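Local coordinates for protein MDM10 isoform 1 (Saccharomyces cerevisiae, PDB 7BTX) that belongs to the ERMES complex that tethers the endoplasmic reticulum to mitochondria and takes part in late assembly steps of the outer-membrane TOM translocase, at residues D[12-17]-D[82-87]; D[55-60]-D[146-151]; D[280-285]-D[290-295]. All blocks are in the same frame, centred on the assembly; numbering follows the deposited sequence.

Contact 1 of 3, residues D[12-17]-D[82-87]; sequences FYQSTH and EKFMRN
Gln14 and Phe84 form a small surface contact without hydrogen bonds between the N-terminal helix 5-16 and the loop that follows strand 68-76. The two segments bury 174 Å² between them. Phe84 reaches out from its loop and lays its ring against the end of the helix. Its CG stands anti to its own carbonyl carbon (chi1 -66°), which sends the ring toward the helix. Gln14 meets the ring with two parts of its side chain. Its CB lies 3.6 Å from Phe84 CD2, and its OE1 comes to 3.3 Å from the same CD2 atom. The amide plane is turned 61° from the ring plane, and the two side chains cross obliquely. The carbonyl group of Gln14 lies over one face, toward the rim, with its O 3.7 Å from Phe84 CZ. Ser15 adds a looser touch, CB to Phe84 CD1 at 4.4 Å. The ring also packs on Ala11, one turn back along the helix, while Met85 touches Val8 and Ala11. An alanine in place of Phe84 would probably leave the aliphatic part of Gln14 without its aromatic partner and weaken the hold of the loop on the helix. The contact across the segments therefore rests on van der Waals packing of a ring against backbone and an amide side chain, with no directional polar bond.

Contact 2 of 3, residues D[55-60]-D[146-151]; sequences TFNSLD and MYYPSS
Asn57 and Tyr148 meet at the barrel wall, across the intervening strand 68-76, between strand 55-62 and the turn that follows strand 140-147. The meeting is narrow and buries 70 Å² in all. Asn57 OD1 lies 3.1 Å from Tyr148 OH. The oxygen sits at the edge of the tyrosine ring, near its plane. The amide and ring planes are 72° apart, and the side chains cross at about a right angle. Tyr148 has its CG between the backbone N and the carbonyl carbon (chi1 42°), the crowded position, and from there the ring extends to bring OH up to Asn57. Met146 CG borders the same ring in its plane, on the residue's own segment. Tyr148 OH is hydrogen-bonded to a polar side chain of another protein chain. That chain also packs on Asn57, Leu59, Met146 and Tyr148, which places this pair at an interface between proteins. Strand 68-76 lies between the two segments in the sheet. It pairs with Phe56, Ser58 and Asp60 on one side and with Met146 on the other, and its Leu71 touches both Asn57 and Tyr148.

Contact 3 of 3, residues D[280-285]-D[290-295]; sequences STYSAK and STFCAK
Tyr282 and Ala294 are joined by two backbone hydrogen bonds that pair strand 280-284 with strand 292-297. Tyr282 N gives to Ala294 O at 3.3 Å, nearly straight at 169°. Ala294 N gives back to Tyr282 O at 2.9 Å. The bonds between Ala284 and Phe292 are weak. CA-H...O contacts supplement the pairing: Cys293 CA lies 3.3 Å from Tyr282 O, and Lys295 CA and Ser283 CA meet Ser280 O and Phe292 O, respectively, in the same way. Among the side chains, Tyr282 and Phe292 lie on one face of the sheet with Ala284 and Ala294. Their rings meet edge to edge, Tyr282 CE1 to Phe292 CD2 at 4.2 Å, and the side chains cross at about a right angle. Thr281, Ser283, Cys293 and Lys295 occupy the other face. With OG1 anti to the carbonyl carbon (chi1 -71°), Thr281 turns CG2 to Cys293 SG at 3.8 Å. Thr281 OG1 lies 3.6 Å from Lys295 CG, where the two side chains pass at a slant. Near the turn, Thr291 CG2 approaches Ala284 O to 3.3 Å. Lys285 NZ bonds to Gly287 O within the connecting loop. Thr281, Ser283 and Lys295 also touch helix 30-33. Segments 280-284 and 292-295 run at 166° to each other, close to antiparallel. This is a beta hairpin, the repeating up-and-down unit of a mitochondrial outer-membrane beta barrel.

The three contacts hold different parts of the barrel. Contact 1 is at the surface and fastens the N-terminal helix to a loop. Contact 2 is buried, and its polar pair lies against another protein chain. Contact 3 is partly buried and joins neighbouring strands of the wall, with no other protein chain touching it. The chemistry follows: ring packing in contact 1, a close polar pair in contact 2, backbone bonds with side chains on both faces in contact 3. Contacts 1 and 2 alternate along the chain and touch where Glu82 packs on Phe56. Contacts 2 and 3 lie on opposite sides of the chain's centre, with centres about 37 Å apart.

Contact 1 of 3, residues D[12-17]-D[82-87]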
# COMPACT_ATOMS: atom_id res chain seq x y z
N PHE D 12 24.53 29.79 1.29
CA PHE D 12 24.42 31.19 0.91
C PHE D 12 25.02 32.09 1.98
O PHE D 12 25.51 33.18 1.68
CB PHE D 12 22.96 31.55 0.67
CG PHE D 12 22.76 32.91 0.08
CD1 PHE D 12 23.17 33.18 -1.21
CD2 PHE D 12 22.17 33.91 0.82
CE1 PHE D 12 22.98 34.43 -1.75
CE2 PHE D 12 21.98 35.16 0.28
CZ PHE D 12 22.39 35.41 -1.00
N TYR D 13 24.96 31.65 3.23
CA TYR D 13 25.54 32.42 4.33
C TYR D 13 27.05 32.41 4.30
O TYR D 13 27.67 33.43 4.61
CB TYR D 13 25.06 31.86 5.66
CG TYR D 13 23.65 32.26 6.05
CD1 TYR D 13 22.90 33.10 5.25
CD2 TYR D 13 23.09 31.79 7.22
CE1 TYR D 13 21.62 33.46 5.61
CE2 TYR D 13 21.82 32.15 7.59
CZ TYR D 13 21.09 32.98 6.78
OH TYR D 13 19.82 33.33 7.15
N GLN D 14 27.67 31.29 3.93
CA GLN D 14 29.11 31.20 3.82
C GLN D 14 29.65 31.80 2.54
O GLN D 14 30.86 32.03 2.43
CB GLN D 14 29.56 29.73 3.92
CG GLN D 14 29.24 29.06 5.24
CD GLN D 14 29.00 27.58 5.08
OE1 GLN D 14 29.38 26.98 4.07
NE2 GLN D 14 28.36 26.97 6.07
N SER D 15 28.78 32.06 1.56
CA SER D 15 29.20 32.65 0.30
C SER D 15 29.10 34.16 0.28
O SER D 15 29.89 34.82 -0.40
CB SER D 15 28.36 32.08 -0.85
OG SER D 15 28.74 32.66 -2.08
N THR D 16 28.14 34.73 1.01
CA THR D 16 27.98 36.17 1.10
C THR D 16 28.51 36.73 2.42
O THR D 16 28.38 37.94 2.65
CB THR D 16 26.52 36.56 0.92
OG1 THR D 16 25.75 36.06 2.02
CG2 THR D 16 25.99 35.95 -0.35
N HIS D 17 29.09 35.88 3.26
CA HIS D 17 29.67 36.22 4.57
C HIS D 17 28.64 36.88 5.49
O HIS D 17 28.77 38.04 5.89
CB HIS D 17 30.92 37.10 4.41
CG HIS D 17 31.95 36.51 3.49
ND1 HIS D 17 32.48 35.25 3.68
CD2 HIS D 17 32.54 37.01 2.38
CE1 HIS D 17 33.35 35.00 2.73
NE2 HIS D 17 33.41 36.05 1.92
N GLU D 82 27.79 26.82 -5.07
CA GLU D 82 27.80 25.37 -5.10
C GLU D 82 29.17 24.77 -4.78
O GLU D 82 29.31 23.54 -4.79
CB GLU D 82 27.28 24.85 -6.43
CG GLU D 82 25.79 25.08 -6.58
CD GLU D 82 25.20 24.35 -7.76
OE1 GLU D 82 24.64 23.25 -7.54
OE2 GLU D 82 25.28 24.86 -8.89
N LYS D 83 30.17 25.60 -4.49
CA LYS D 83 31.35 25.10 -3.79
C LYS D 83 31.07 24.86 -2.32
O LYS D 83 31.84 24.15 -1.66
CB LYS D 83 32.52 26.08 -3.93
CG LYS D 83 32.95 26.35 -5.36
CD LYS D 83 34.09 27.35 -5.41
CE LYS D 83 33.57 28.77 -5.53
NZ LYS D 83 32.78 28.96 -6.77
N PHE D 84 30.00 25.45 -1.78
CA PHE D 84 29.62 25.30 -0.39
C PHE D 84 28.44 24.36 -0.21
O PHE D 84 27.99 24.15 0.92
CB PHE D 84 29.27 26.67 0.21
CG PHE D 84 30.44 27.61 0.30
CD1 PHE D 84 30.76 28.45 -0.75
CD2 PHE D 84 31.21 27.65 1.45
CE1 PHE D 84 31.83 29.31 -0.67
CE2 PHE D 84 32.29 28.51 1.54
CZ PHE D 84 32.59 29.34 0.48
N MET D 85 27.94 23.77 -1.30
CA MET D 85 26.79 22.88 -1.26
C MET D 85 27.17 21.43 -1.02
O MET D 85 26.38 20.53 -1.33
CB MET D 85 25.98 23.02 -2.55
CG MET D 85 25.23 24.32 -2.64
SD MET D 85 23.70 24.26 -1.72
CE MET D 85 22.69 23.45 -2.94
N ARG D 86 28.36 21.18 -0.49
CA ARG D 86 28.76 19.86 -0.05
C ARG D 86 29.19 19.87 1.41
O ARG D 86 29.60 18.82 1.92
CB ARG D 86 29.90 19.31 -0.92
CG ARG D 86 29.57 19.17 -2.41
CD ARG D 86 30.14 20.34 -3.20
NE ARG D 86 29.71 20.34 -4.59
CZ ARG D 86 30.41 19.82 -5.60
NH1 ARG D 86 29.94 19.87 -6.83
NH2 ARG D 86 31.58 19.24 -5.36
N ASN D 87 29.09 21.02 2.08
CA ASN D 87 29.58 21.29 3.43
C ASN D 87 31.07 20.95 3.56
O ASN D 87 31.92 21.61 2.96
CB ASN D 87 28.76 20.54 4.49
CG ASN D 87 28.97 21.07 5.89
OD1 ASN D 87 29.70 22.04 6.11
ND2 ASN D 87 28.35 20.42 6.87

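Contact 2 of 3, residues D[55-60]-D[146-151]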
# COMPACT_ATOMS: atom_id res chain seq x y z
N THR D 55 18.37 23.38 -11.85
CA THR D 55 17.34 22.42 -11.47
C THR D 55 18.00 21.12 -11.04
O THR D 55 18.94 20.66 -11.69
CB THR D 55 16.38 22.19 -12.64
OG1 THR D 55 15.69 23.41 -12.94
CG2 THR D 55 15.35 21.17 -12.32
N PHE D 56 17.54 20.56 -9.93
CA PHE D 56 18.07 19.34 -9.36
C PHE D 56 16.96 18.32 -9.21
O PHE D 56 15.83 18.66 -8.89
CB PHE D 56 18.70 19.58 -7.97
CG PHE D 56 19.68 20.71 -7.93
CD1 PHE D 56 21.03 20.47 -8.12
CD2 PHE D 56 19.26 22.00 -7.68
CE1 PHE D 56 21.93 21.51 -8.09
CE2 PHE D 56 20.15 23.04 -7.66
CZ PHE D 56 21.49 22.80 -7.86
N ASN D 57 17.30 17.06 -9.45
CA ASN D 57 16.39 15.94 -9.25
C ASN D 57 16.90 15.03 -8.14
O ASN D 57 18.08 14.73 -8.08
CB ASN D 57 16.22 15.14 -10.53
CG ASN D 57 15.07 15.63 -11.35
OD1 ASN D 57 13.96 15.74 -10.86
ND2 ASN D 57 15.33 15.96 -12.60
N SER D 58 15.98 14.61 -7.29
CA SER D 58 16.24 13.64 -6.24
C SER D 58 15.29 12.47 -6.41
O SER D 58 14.23 12.59 -7.03
CB SER D 58 16.07 14.27 -4.86
OG SER D 58 16.26 13.31 -3.83
N LEU D 59 15.68 11.33 -5.86
CA LEU D 59 14.84 10.14 -5.84
C LEU D 59 15.28 9.27 -4.68
O LEU D 59 16.47 9.03 -4.51
CB LEU D 59 14.94 9.36 -7.15
CG LEU D 59 14.10 8.10 -7.38
CD1 LEU D 59 13.76 8.09 -8.78
CD2 LEU D 59 14.86 6.82 -7.10
N ASP D 60 14.32 8.77 -3.91
CA ASP D 60 14.63 7.85 -2.84
C ASP D 60 13.56 6.78 -2.75
O ASP D 60 12.40 7.01 -3.07
CB ASP D 60 14.75 8.57 -1.49
CG ASP D 60 13.64 9.55 -1.25
OD1 ASP D 60 12.96 9.92 -2.23
OD2 ASP D 60 13.42 9.94 -0.09
N MET D 146 9.29 20.93 -5.35
CA MET D 146 8.07 20.13 -5.24
C MET D 146 8.47 18.68 -4.99
O MET D 146 9.44 18.19 -5.56
CB MET D 146 7.18 20.25 -6.48
CG MET D 146 7.74 19.74 -7.79
SD MET D 146 6.55 19.84 -9.14
CE MET D 146 6.58 21.58 -9.51
N TYR D 147 7.76 18.03 -4.08
CA TYR D 147 7.89 16.61 -3.84
C TYR D 147 6.74 15.89 -4.50
O TYR D 147 5.58 16.10 -4.16
CB TYR D 147 7.86 16.30 -2.34
CG TYR D 147 8.99 16.88 -1.52
CD1 TYR D 147 8.92 18.16 -1.01
CD2 TYR D 147 10.11 16.12 -1.23
CE1 TYR D 147 9.94 18.68 -0.26
CE2 TYR D 147 11.13 16.62 -0.48
CZ TYR D 147 11.04 17.90 0.01
OH TYR D 147 12.08 18.40 0.76
N TYR D 148 7.05 15.00 -5.43
CA TYR D 148 5.92 14.59 -6.26
C TYR D 148 5.52 13.12 -6.32
O TYR D 148 5.27 12.60 -7.41
CB TYR D 148 6.12 15.08 -7.69
CG TYR D 148 7.51 14.92 -8.24
CD1 TYR D 148 8.29 16.02 -8.48
CD2 TYR D 148 8.05 13.67 -8.47
CE1 TYR D 148 9.54 15.89 -8.99
CE2 TYR D 148 9.31 13.55 -8.96
CZ TYR D 148 10.06 14.65 -9.22
OH TYR D 148 11.33 14.51 -9.71
N PRO D 149 5.44 12.41 -5.20
CA PRO D 149 4.25 11.56 -5.00
C PRO D 149 3.24 12.34 -4.19
O PRO D 149 2.05 12.01 -4.14
CB PRO D 149 4.79 10.35 -4.23
CG PRO D 149 6.24 10.45 -4.31
CD PRO D 149 6.59 11.88 -4.47
N SER D 150 3.72 13.42 -3.56
CA SER D 150 3.02 14.14 -2.51
C SER D 150 2.40 15.44 -2.98
O SER D 150 1.44 15.88 -2.35
CB SER D 150 3.99 14.44 -1.37
OG SER D 150 4.57 13.26 -0.87
N SER D 151 2.93 16.03 -4.06
CA SER D 151 2.61 17.39 -4.53
C SER D 151 2.80 18.42 -3.42
O SER D 151 2.05 19.39 -3.31
CB SER D 151 1.20 17.46 -5.13
OG SER D 151 0.19 17.19 -4.17

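Contact 3 of 3, residues D[280-285]-D[290-295]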
# COMPACT_ATOMS: atom_id res chain seq x y z
N SER D 280 21.98 22.80 30.47
CA SER D 280 23.38 23.11 30.65
C SER D 280 24.19 22.16 29.79
O SER D 280 23.90 20.97 29.76
CB SER D 280 23.79 23.00 32.11
OG SER D 280 25.17 23.25 32.27
N THR D 281 25.21 22.66 29.11
CA THR D 281 25.93 21.88 28.12
C THR D 281 27.41 22.17 28.21
O THR D 281 27.83 23.32 28.11
CB THR D 281 25.43 22.19 26.71
OG1 THR D 281 24.11 21.65 26.54
CG2 THR D 281 26.34 21.59 25.67
N TYR D 282 28.20 21.12 28.41
CA TYR D 282 29.64 21.19 28.24
C TYR D 282 29.99 20.56 26.90
O TYR D 282 29.35 19.60 26.48
CB TYR D 282 30.35 20.46 29.38
CG TYR D 282 31.85 20.38 29.26
CD1 TYR D 282 32.47 19.23 28.80
CD2 TYR D 282 32.64 21.45 29.62
CE1 TYR D 282 33.83 19.15 28.69
CE2 TYR D 282 34.01 21.38 29.52
CZ TYR D 282 34.60 20.23 29.05
OH TYR D 282 35.97 20.16 28.95
N SER D 283 30.99 21.11 26.22
CA SER D 283 31.33 20.65 24.88
C SER D 283 32.80 20.88 24.61
O SER D 283 33.21 21.98 24.24
CB SER D 283 30.48 21.37 23.83
OG SER D 283 30.90 21.00 22.54
N ALA D 284 33.60 19.84 24.76
CA ALA D 284 35.03 19.95 24.56
C ALA D 284 35.40 19.46 23.16
O ALA D 284 34.54 19.15 22.34
CB ALA D 284 35.78 19.17 25.64
N LYS D 285 36.70 19.42 22.88
CA LYS D 285 37.21 18.94 21.60
C LYS D 285 38.41 18.03 21.84
O LYS D 285 39.49 18.24 21.28
CB LYS D 285 37.55 20.10 20.67
CG LYS D 285 37.41 19.73 19.20
CD LYS D 285 38.23 20.64 18.30
CE LYS D 285 38.46 19.99 16.94
NZ LYS D 285 39.32 18.79 17.05
N SER D 290 38.64 13.78 17.47
CA SER D 290 37.56 13.43 18.38
C SER D 290 36.98 14.68 19.04
O SER D 290 37.68 15.68 19.21
CB SER D 290 38.06 12.46 19.44
OG SER D 290 37.04 12.16 20.38
N THR D 291 35.70 14.61 19.41
CA THR D 291 34.97 15.69 20.04
C THR D 291 34.17 15.07 21.20
O THR D 291 34.14 13.84 21.33
CB THR D 291 34.12 16.39 18.97
OG1 THR D 291 34.91 16.57 17.79
CG2 THR D 291 33.70 17.79 19.40
N PHE D 292 33.55 15.90 22.04
CA PHE D 292 32.81 15.42 23.20
C PHE D 292 31.76 16.44 23.63
O PHE D 292 31.95 17.64 23.45
CB PHE D 292 33.79 15.13 24.34
CG PHE D 292 33.12 14.70 25.61
CD1 PHE D 292 32.48 13.48 25.69
CD2 PHE D 292 33.14 15.52 26.73
CE1 PHE D 292 31.87 13.08 26.86
CE2 PHE D 292 32.52 15.13 27.90
CZ PHE D 292 31.89 13.91 27.97
N CYS D 293 30.64 15.97 24.20
CA CYS D 293 29.56 16.87 24.63
C CYS D 293 28.80 16.19 25.76
O CYS D 293 28.21 15.13 25.58
CB CYS D 293 28.63 17.23 23.49
SG CYS D 293 27.26 18.29 23.94
N ALA D 294 28.78 16.83 26.93
CA ALA D 294 28.08 16.29 28.09
C ALA D 294 27.02 17.28 28.57
O ALA D 294 27.26 18.16 29.40
CB ALA D 294 29.07 15.97 29.20
N LYS D 295 25.81 17.11 28.05
CA LYS D 295 24.71 17.98 28.45
C LYS D 295 24.08 17.47 29.74
O LYS D 295 23.65 16.32 29.81
CB LYS D 295 23.66 18.05 27.36
CG LYS D 295 22.37 18.71 27.81
CD LYS D 295 21.50 19.10 26.64
CE LYS D 295 20.68 17.93 26.16
NZ LYS D 295 19.75 18.33 25.07